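Local coordinates for protein aldehyde dehydrogenase (Burkholderia vietnamiensis, PDB 5KF0) that probably oxidises aldehydes to carboxylic acids with a nicotinamide cofactor, and is held here in a four-chain assembly with NADPH bound, at residues Glu93-Glu98 with Phe163-Ala168; Leu184-Ala187 with Gly193-Ile196. One frame throughout, in Å; residues are numbered along the deposited sequence. Where two conformers were deposited one is given.

How the contacts relate
After an N-terminal set of strands and three helices, the chain reaches helix 88-99, then helix 103-123 and strands 129-133, 143-151 and 155-158 before contact 1 brings helix 164-178 back against helix 88-99, closing a loop of 64 residues. Strand 182-185 follows directly, and contact 2 closes a far shorter loop of five residues by folding helix 192-202 onto it. The two loops lie in series, neither nested nor crossed, and their centres are about 9 Å apart. They also touch: Glu-98 OE2 probably accepts a hydrogen bond from Gly-193 N (2.9 Å), and Leu-165 CD2 packs on Gly-193 CA. Together they tie helix 88-99 to the cofactor-binding sheet, and both reach NADPH.

Contact 1. Residues Glu93-Glu98 with Phe163-Ala168; sequences EALCIE and FPLNLA. With MG (magnesium ion), chain F; NDP (NADPH dihydro-nicotinamide-adenine-dinucleotide phosphate), chain E.
On the helix whose Leu-95 reaches Pro-164, the carboxylate of Glu-93 turns outward and binds a magnesium ion through OE2 at 1.9 Å. His-6 and His-8, from an N-terminal histidine run that is evidently a purification tag, supply the other two protein ligands, so this site says little about the native enzyme. Two residues on, Leu-95 faces the other way. With CG anti to the backbone N (chi1 173°), its fork points at the second helix, and the two methyls divide the work. CD1 meets the CG-CD bond of Pro-164, 3.6 Å from each carbon, while CD2 approaches Leu-165 CD1 more loosely, at 4.2 Å. Leu-95 was modelled in two conformers, and these distances belong to one of them.

Glu-109 of helix 103-123 touches Leu-95, and its OE2 accepts a hydrogen bond from Asn-166 N and a weak one from Leu-165 N. Nearby, the side-chain amide of Asn-166 is held at both ends, OD1 by Thr-116 OG1 and ND2 by Asp-450 OD1. Further along, Leu-167 CD1 presses on the nicotinamide, 3.3 Å from C5N and 3.6 Å from the C4N carbon that carries hydride.

No hydrogen bond crosses between 93-98 and 163-168. The close contacts between them are all between leucine and proline carbons, so the direct link is apolar and not directional, while the more directional polar bonds of Asn-166 and Glu-109 are likely to fix the start of the helix that touches the cofactor.

Contact 2. Residues Leu184-Ala187 with Gly193-Ile196; sequences LKPA and GALI. With NDP (NADPH dihydro-nicotinamide-adenine-dinucleotide phosphate), chain E.
Pro-186 and Ala-194 meet carbon to carbon, CB to CB at 3.7 Å, and Leu-184 adds its CD2 methyl to the same Ala-194 CB at 4.0 Å. Between Leu-184 and Pro-186, Lys-185 points the opposite way, toward NADPH. Its CB points away from helix 192-202, and CG, anti to the backbone N (chi1 -167°), carries the chain outward. CD leads into two bends, chi3 83° and chi4 64°, which curl the tip back toward the backbone. CE then lies 3.5 Å from both O3B and O2B of the adenosine ribose. NZ hydrogen-bonds to O2B (2.9 Å), to O3B (3.1 Å) and to O2X of the 2'-phosphate (3.0 Å). It also donates to Pro-186 O at 2.8 Å, coming from above the carbonyl plane, and to Ala-216 O. Five acceptors round one ammonium exceed its three protons, so some must be shared. Contact with both the ribose and its phosphate is consistent with accepting NADP(H).

The end of the strand and the loop after it thus turn Leu-184 and Pro-186 to the helix and Lys-185 to the cofactor. Strand 182-185 is the first of the beta-alpha-beta unit 182-185, 192-202, 211-213 in the Rossmann-like domain, flanked in the sheet by strands 155-158 and 211-213. Ala-194 also touches Val-213 of the latter, while Ile-196, further along helix 192-202, packs on Glu-90 and Leu-91 of helix 88-99.

Contact 1. Residues Glu93-Glu98 with Phe163-Ala168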
loop_
_atom_site.group_PDB
_atom_site.type_symbol
_atom_site.label_atom_id
_atom_site.label_comp_id
_atom_site.label_asym_id
_atom_site.label_seq_id
_atom_site.Cartn_x
_atom_site.Cartn_y
_atom_site.Cartn_z
ATOM N N GLU A 93 -31.959 11.408 -21.713
ATOM C CA GLU A 93 -33.334 11.230 -22.159
ATOM C C GLU A 93 -33.691 9.754 -22.253
ATOM O O GLU A 93 -34.799 9.354 -21.879
ATOM C CB GLU A 93 -33.570 11.918 -23.505
ATOM C CG GLU A 93 -34.925 11.524 -24.085
ATOM C CD GLU A 93 -35.387 12.385 -25.236
ATOM O OE1 GLU A 93 -34.554 12.784 -26.077
ATOM O OE2 GLU A 93 -36.605 12.655 -25.295
ATOM N N ALA A 94 -32.772 8.927 -22.763
ATOM C CA ALA A 94 -33.039 7.493 -22.834
ATOM C C ALA A 94 -33.334 6.938 -21.449
ATOM O O ALA A 94 -34.282 6.165 -21.261
ATOM C CB ALA A 94 -31.851 6.765 -23.461
ATOM N N LEU A 95 -32.542 7.354 -20.464
ATOM C CA LEU A 95 -32.751 6.907 -19.094
ATOM C C LEU A 95 -34.086 7.404 -18.552
ATOM O O LEU A 95 -34.816 6.655 -17.891
ATOM C CB LEU A 95 -31.587 7.388 -18.233
ATOM C CG LEU A 95 -31.608 7.202 -16.729
ATOM C CD1 LEU A 95 -31.858 5.741 -16.376
ATOM C CD2 LEU A 95 -30.256 7.662 -16.202
ATOM N N CYS A 96 -34.423 8.662 -18.825
ATOM C CA CYS A 96 -35.695 9.216 -18.387
ATOM C C CYS A 96 -36.859 8.389 -18.924
ATOM O O CYS A 96 -37.793 8.053 -18.189
ATOM C CB CYS A 96 -35.782 10.665 -18.859
ATOM S SG CYS A 96 -37.226 11.551 -18.363
ATOM N N ILE A 97 -36.803 8.036 -20.206
ATOM C CA ILE A 97 -37.899 7.310 -20.832
ATOM C C ILE A 97 -37.979 5.886 -20.292
ATOM O O ILE A 97 -39.021 5.458 -19.779
ATOM C CB ILE A 97 -37.739 7.325 -22.360
ATOM C CG1 ILE A 97 -37.892 8.749 -22.886
ATOM C CG2 ILE A 97 -38.777 6.404 -23.019
ATOM C CD1 ILE A 97 -37.462 8.891 -24.335
ATOM N N GLU A 98 -36.885 5.124 -20.411
ATOM C CA GLU A 98 -36.982 3.689 -20.176
ATOM C C GLU A 98 -37.032 3.327 -18.696
ATOM O O GLU A 98 -37.521 2.243 -18.360
ATOM C CB GLU A 98 -35.820 2.942 -20.859
ATOM C CG GLU A 98 -34.442 3.097 -20.244
ATOM C CD GLU A 98 -33.396 2.275 -20.994
ATOM O OE1 GLU A 98 -33.801 1.349 -21.731
ATOM O OE2 GLU A 98 -32.183 2.562 -20.858
ATOM N N PHE A 163 -30.653 1.939 -11.863
ATOM C CA PHE A 163 -29.516 2.778 -12.238
ATOM C C PHE A 163 -28.820 2.045 -13.378
ATOM O O PHE A 163 -27.694 1.551 -13.218
ATOM C CB PHE A 163 -28.538 3.026 -11.085
ATOM C CG PHE A 163 -29.171 3.462 -9.778
ATOM C CD1 PHE A 163 -30.297 4.280 -9.742
ATOM C CD2 PHE A 163 -28.609 3.071 -8.579
ATOM C CE1 PHE A 163 -30.848 4.676 -8.520
ATOM C CE2 PHE A 163 -29.148 3.467 -7.359
ATOM C CZ PHE A 163 -30.271 4.263 -7.330
ATOM N N PRO A 164 -29.471 1.931 -14.538
ATOM C CA PRO A 164 -28.950 1.007 -15.560
ATOM C C PRO A 164 -27.635 1.453 -16.164
ATOM O O PRO A 164 -26.820 0.598 -16.528
ATOM C CB PRO A 164 -30.067 0.971 -16.606
ATOM C CG PRO A 164 -30.760 2.292 -16.469
ATOM C CD PRO A 164 -30.694 2.628 -14.992
ATOM N N LEU A 165 -27.402 2.759 -16.296
ATOM C CA LEU A 165 -26.128 3.226 -16.832
ATOM C C LEU A 165 -25.008 3.009 -15.827
ATOM O O LEU A 165 -24.004 2.352 -16.126
ATOM C CB LEU A 165 -26.220 4.708 -17.207
ATOM C CG LEU A 165 -27.049 5.012 -18.452
ATOM C CD1 LEU A 165 -27.125 6.513 -18.688
ATOM C CD2 LEU A 165 -26.458 4.316 -19.656
ATOM N N ASN A 166 -25.154 3.561 -14.621
ATOM C CA ASN A 166 -24.012 3.560 -13.719
ATOM C C ASN A 166 -23.710 2.176 -13.152
ATOM O O ASN A 166 -22.537 1.857 -12.914
ATOM C CB ASN A 166 -24.218 4.547 -12.579
ATOM C CG ASN A 166 -22.896 4.893 -11.898
ATOM O OD1 ASN A 166 -21.872 5.086 -12.567
ATOM N ND2 ASN A 166 -22.909 4.944 -10.593
ATOM N N LEU A 167 -24.733 1.345 -12.919
ATOM C CA LEU A 167 -24.439 0.015 -12.391
ATOM C C LEU A 167 -23.855 -0.900 -13.463
ATOM O O LEU A 167 -23.052 -1.785 -13.149
ATOM C CB LEU A 167 -25.684 -0.582 -11.745
ATOM C CG LEU A 167 -26.083 0.229 -10.507
ATOM C CD1 LEU A 167 -27.461 -0.238 -10.006
ATOM C CD2 LEU A 167 -25.015 0.139 -9.385
ATOM N N ALA A 168 -24.209 -0.699 -14.729
ATOM C CA ALA A 168 -23.468 -1.376 -15.787
ATOM C C ALA A 168 -22.023 -0.892 -15.826
ATOM O O ALA A 168 -21.094 -1.695 -15.993
ATOM C CB ALA A 168 -24.152 -1.150 -17.137
HETATM MG MG MG F . -37.197 13.382 -26.955
HETATM P PA NDP E . -34.052 -8.093 -10.370
HETATM O O1A NDP E . -33.402 -9.029 -9.407
HETATM O O2A NDP E . -35.544 -8.372 -10.547
HETATM O O5B NDP E . -33.353 -8.117 -11.797
HETATM C C5B NDP E . -31.961 -7.719 -11.863
HETATM C C4B NDP E . -31.338 -8.337 -13.087
HETATM O O4B NDP E . -31.253 -9.770 -12.913
HETATM C C3B NDP E . -32.117 -8.119 -14.391
HETATM O O3B NDP E . -31.217 -8.002 -15.490
HETATM C C2B NDP E . -32.906 -9.423 -14.502
HETATM O O2B NDP E . -33.307 -9.772 -15.843
HETATM C C1B NDP E . -31.835 -10.394 -14.038
HETATM N N9A NDP E . -32.338 -11.702 -13.639
HETATM C C8A NDP E . -33.381 -12.002 -12.804
HETATM N N7A NDP E . -33.545 -13.288 -12.596
HETATM C C5A NDP E . -32.541 -13.873 -13.352
HETATM C C6A NDP E . -32.161 -15.214 -13.554
HETATM N N6A NDP E . -32.798 -16.261 -13.016
HETATM N N1A NDP E . -31.097 -15.450 -14.355
HETATM C C2A NDP E . -30.469 -14.415 -14.916
HETATM N N3A NDP E . -30.737 -13.111 -14.805
HETATM C C4A NDP E . -31.792 -12.908 -14.004
HETATM O O3 NDP E . -33.839 -6.602 -9.862
HETATM P PN NDP E . -34.372 -5.195 -10.379
HETATM O O1N NDP E . -33.980 -5.001 -11.798
HETATM O O2N NDP E . -35.849 -5.145 -10.083
HETATM O O5D NDP E . -33.600 -4.129 -9.495
HETATM C C5D NDP E . -33.935 -3.788 -8.140
HETATM C C4D NDP E . -33.059 -4.584 -7.205
HETATM O O4D NDP E . -31.660 -4.305 -7.479
HETATM C C3D NDP E . -33.295 -4.230 -5.734
HETATM O O3D NDP E . -33.318 -5.374 -4.889
HETATM C C2D NDP E . -32.116 -3.306 -5.433
HETATM O O2D NDP E . -31.749 -3.175 -4.064
HETATM C C1D NDP E . -31.019 -3.956 -6.266
HETATM N N1N NDP E . -29.966 -2.972 -6.487
HETATM C C2N NDP E . -28.695 -3.158 -5.995
HETATM C C3N NDP E . -27.750 -2.199 -6.043
HETATM C C7N NDP E . -26.353 -2.434 -5.589
HETATM O O7N NDP E . -25.442 -1.836 -6.180
HETATM N N7N NDP E . -26.137 -3.214 -4.531
HETATM C C4N NDP E . -28.097 -0.839 -6.533
HETATM C C5N NDP E . -29.358 -0.859 -7.327
HETATM C C6N NDP E . -30.224 -1.849 -7.217
HETATM P P2B NDP E . -34.713 -9.219 -16.481
HETATM O O1X NDP E . -35.279 -8.220 -15.543
HETATM O O2X NDP E . -34.296 -8.724 -17.834
HETATM O O3X NDP E . -35.610 -10.428 -16.645
#

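Contact 2. Residues Leu184-Ala187 with Gly193-Ile196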
loop_
_atom_site.group_PDB
_atom_site.type_symbol
_atom_site.label_atom_id
_atom_site.label_comp_id
_atom_site.label_asym_id
_atom_site.label_seq_id
_atom_site.Cartn_x
_atom_site.Cartn_y
_atom_site.Cartn_z
ATOM N N LEU A 184 -22.484 -8.706 -21.046
ATOM C CA LEU A 184 -23.384 -7.971 -20.161
ATOM C C LEU A 184 -24.828 -8.223 -20.573
ATOM O O LEU A 184 -25.178 -8.065 -21.748
ATOM C CB LEU A 184 -23.093 -6.465 -20.210
ATOM C CG LEU A 184 -24.125 -5.542 -19.529
ATOM C CD1 LEU A 184 -24.157 -5.759 -18.014
ATOM C CD2 LEU A 184 -23.853 -4.064 -19.856
ATOM N N LYS A 185 -25.654 -8.621 -19.610
ATOM C CA LYS A 185 -27.098 -8.721 -19.802
ATOM C C LYS A 185 -27.760 -7.603 -19.013
ATOM O O LYS A 185 -27.842 -7.682 -17.776
ATOM C CB LYS A 185 -27.634 -10.078 -19.339
ATOM C CG LYS A 185 -29.075 -10.324 -19.811
ATOM C CD LYS A 185 -29.827 -11.314 -18.912
ATOM C CE LYS A 185 -30.410 -10.595 -17.689
ATOM N NZ LYS A 185 -31.452 -9.594 -18.122
ATOM N N PRO A 186 -28.232 -6.548 -19.660
ATOM C CA PRO A 186 -28.936 -5.492 -18.936
ATOM C C PRO A 186 -30.340 -5.954 -18.573
ATOM O O PRO A 186 -30.825 -6.986 -19.042
ATOM C CB PRO A 186 -28.976 -4.344 -19.954
ATOM C CG PRO A 186 -29.117 -5.082 -21.282
ATOM C CD PRO A 186 -28.262 -6.339 -21.121
ATOM N N ALA A 187 -31.000 -5.152 -17.740
ATOM C CA ALA A 187 -32.404 -5.405 -17.438
ATOM C C ALA A 187 -33.262 -5.205 -18.685
ATOM O O ALA A 187 -33.089 -4.232 -19.427
ATOM C CB ALA A 187 -32.888 -4.474 -16.325
ATOM N N GLY A 193 -29.786 2.103 -22.485
ATOM C CA GLY A 193 -28.551 2.710 -22.008
ATOM C C GLY A 193 -27.343 1.817 -22.226
ATOM O O GLY A 193 -26.312 2.259 -22.744
ATOM N N ALA A 194 -27.465 0.539 -21.845
ATOM C CA ALA A 194 -26.380 -0.420 -22.057
ATOM C C ALA A 194 -26.033 -0.573 -23.535
ATOM O O ALA A 194 -24.857 -0.770 -23.881
ATOM C CB ALA A 194 -26.768 -1.776 -21.455
ATOM N N LEU A 195 -27.031 -0.496 -24.419
ATOM C CA LEU A 195 -26.762 -0.618 -25.849
ATOM C C LEU A 195 -26.118 0.641 -26.418
ATOM O O LEU A 195 -25.409 0.565 -27.423
ATOM C CB LEU A 195 -28.047 -0.949 -26.608
ATOM C CG LEU A 195 -28.621 -2.316 -26.228
ATOM C CD1 LEU A 195 -30.003 -2.488 -26.840
ATOM C CD2 LEU A 195 -27.692 -3.465 -26.660
ATOM N N ILE A 196 -26.341 1.806 -25.800
ATOM C CA ILE A 196 -25.589 2.990 -26.219
ATOM C C ILE A 196 -24.136 2.883 -25.753
ATOM O O ILE A 196 -23.201 3.212 -26.502
ATOM C CB ILE A 196 -26.262 4.276 -25.704
ATOM C CG1 ILE A 196 -27.632 4.465 -26.365
ATOM C CG2 ILE A 196 -25.365 5.486 -25.996
ATOM C CD1 ILE A 196 -28.461 5.551 -25.707
HETATM P PA NDP E . -34.052 -8.093 -10.370
HETATM O O1A NDP E . -33.402 -9.029 -9.407
HETATM O O2A NDP E . -35.544 -8.372 -10.547
HETATM O O5B NDP E . -33.353 -8.117 -11.797
HETATM C C5B NDP E . -31.961 -7.719 -11.863
HETATM C C4B NDP E . -31.338 -8.337 -13.087
HETATM O O4B NDP E . -31.253 -9.770 -12.913
HETATM C C3B NDP E . -32.117 -8.119 -14.391
HETATM O O3B NDP E . -31.217 -8.002 -15.490
HETATM C C2B NDP E . -32.906 -9.423 -14.502
HETATM O O2B NDP E . -33.307 -9.772 -15.843
HETATM C C1B NDP E . -31.835 -10.394 -14.038
HETATM N N9A NDP E . -32.338 -11.702 -13.639
HETATM C C8A NDP E . -33.381 -12.002 -12.804
HETATM N N7A NDP E . -33.545 -13.288 -12.596
HETATM C C5A NDP E . -32.541 -13.873 -13.352
HETATM C C6A NDP E . -32.161 -15.214 -13.554
HETATM N N6A NDP E . -32.798 -16.261 -13.016
HETATM N N1A NDP E . -31.097 -15.450 -14.355
HETATM C C2A NDP E . -30.469 -14.415 -14.916
HETATM N N3A NDP E . -30.737 -13.111 -14.805
HETATM C C4A NDP E . -31.792 -12.908 -14.004
HETATM O O3 NDP E . -33.839 -6.602 -9.862
HETATM P PN NDP E . -34.372 -5.195 -10.379
HETATM O O1N NDP E . -33.980 -5.001 -11.798
HETATM O O2N NDP E . -35.849 -5.145 -10.083
HETATM O O5D NDP E . -33.600 -4.129 -9.495
HETATM C C5D NDP E . -33.935 -3.788 -8.140
HETATM C C4D NDP E . -33.059 -4.584 -7.205
HETATM O O4D NDP E . -31.660 -4.305 -7.479
HETATM C C3D NDP E . -33.295 -4.230 -5.734
HETATM O O3D NDP E . -33.318 -5.374 -4.889
HETATM C C2D NDP E . -32.116 -3.306 -5.433
HETATM O O2D NDP E . -31.749 -3.175 -4.064
HETATM C C1D NDP E . -31.019 -3.956 -6.266
HETATM N N1N NDP E . -29.966 -2.972 -6.487
HETATM C C2N NDP E . -28.695 -3.158 -5.995
HETATM C C3N NDP E . -27.750 -2.199 -6.043
HETATM C C7N NDP E . -26.353 -2.434 -5.589
HETATM O O7N NDP E . -25.442 -1.836 -6.180
HETATM N N7N NDP E . -26.137 -3.214 -4.531
HETATM C C4N NDP E . -28.097 -0.839 -6.533
HETATM C C5N NDP E . -29.358 -0.859 -7.327
HETATM C C6N NDP E . -30.224 -1.849 -7.217
HETATM P P2B NDP E . -34.713 -9.219 -16.481
HETATM O O1X NDP E . -35.279 -8.220 -15.543
HETATM O O2X NDP E . -34.296 -8.724 -17.834
HETATM O O3X NDP E . -35.610 -10.428 -16.645
#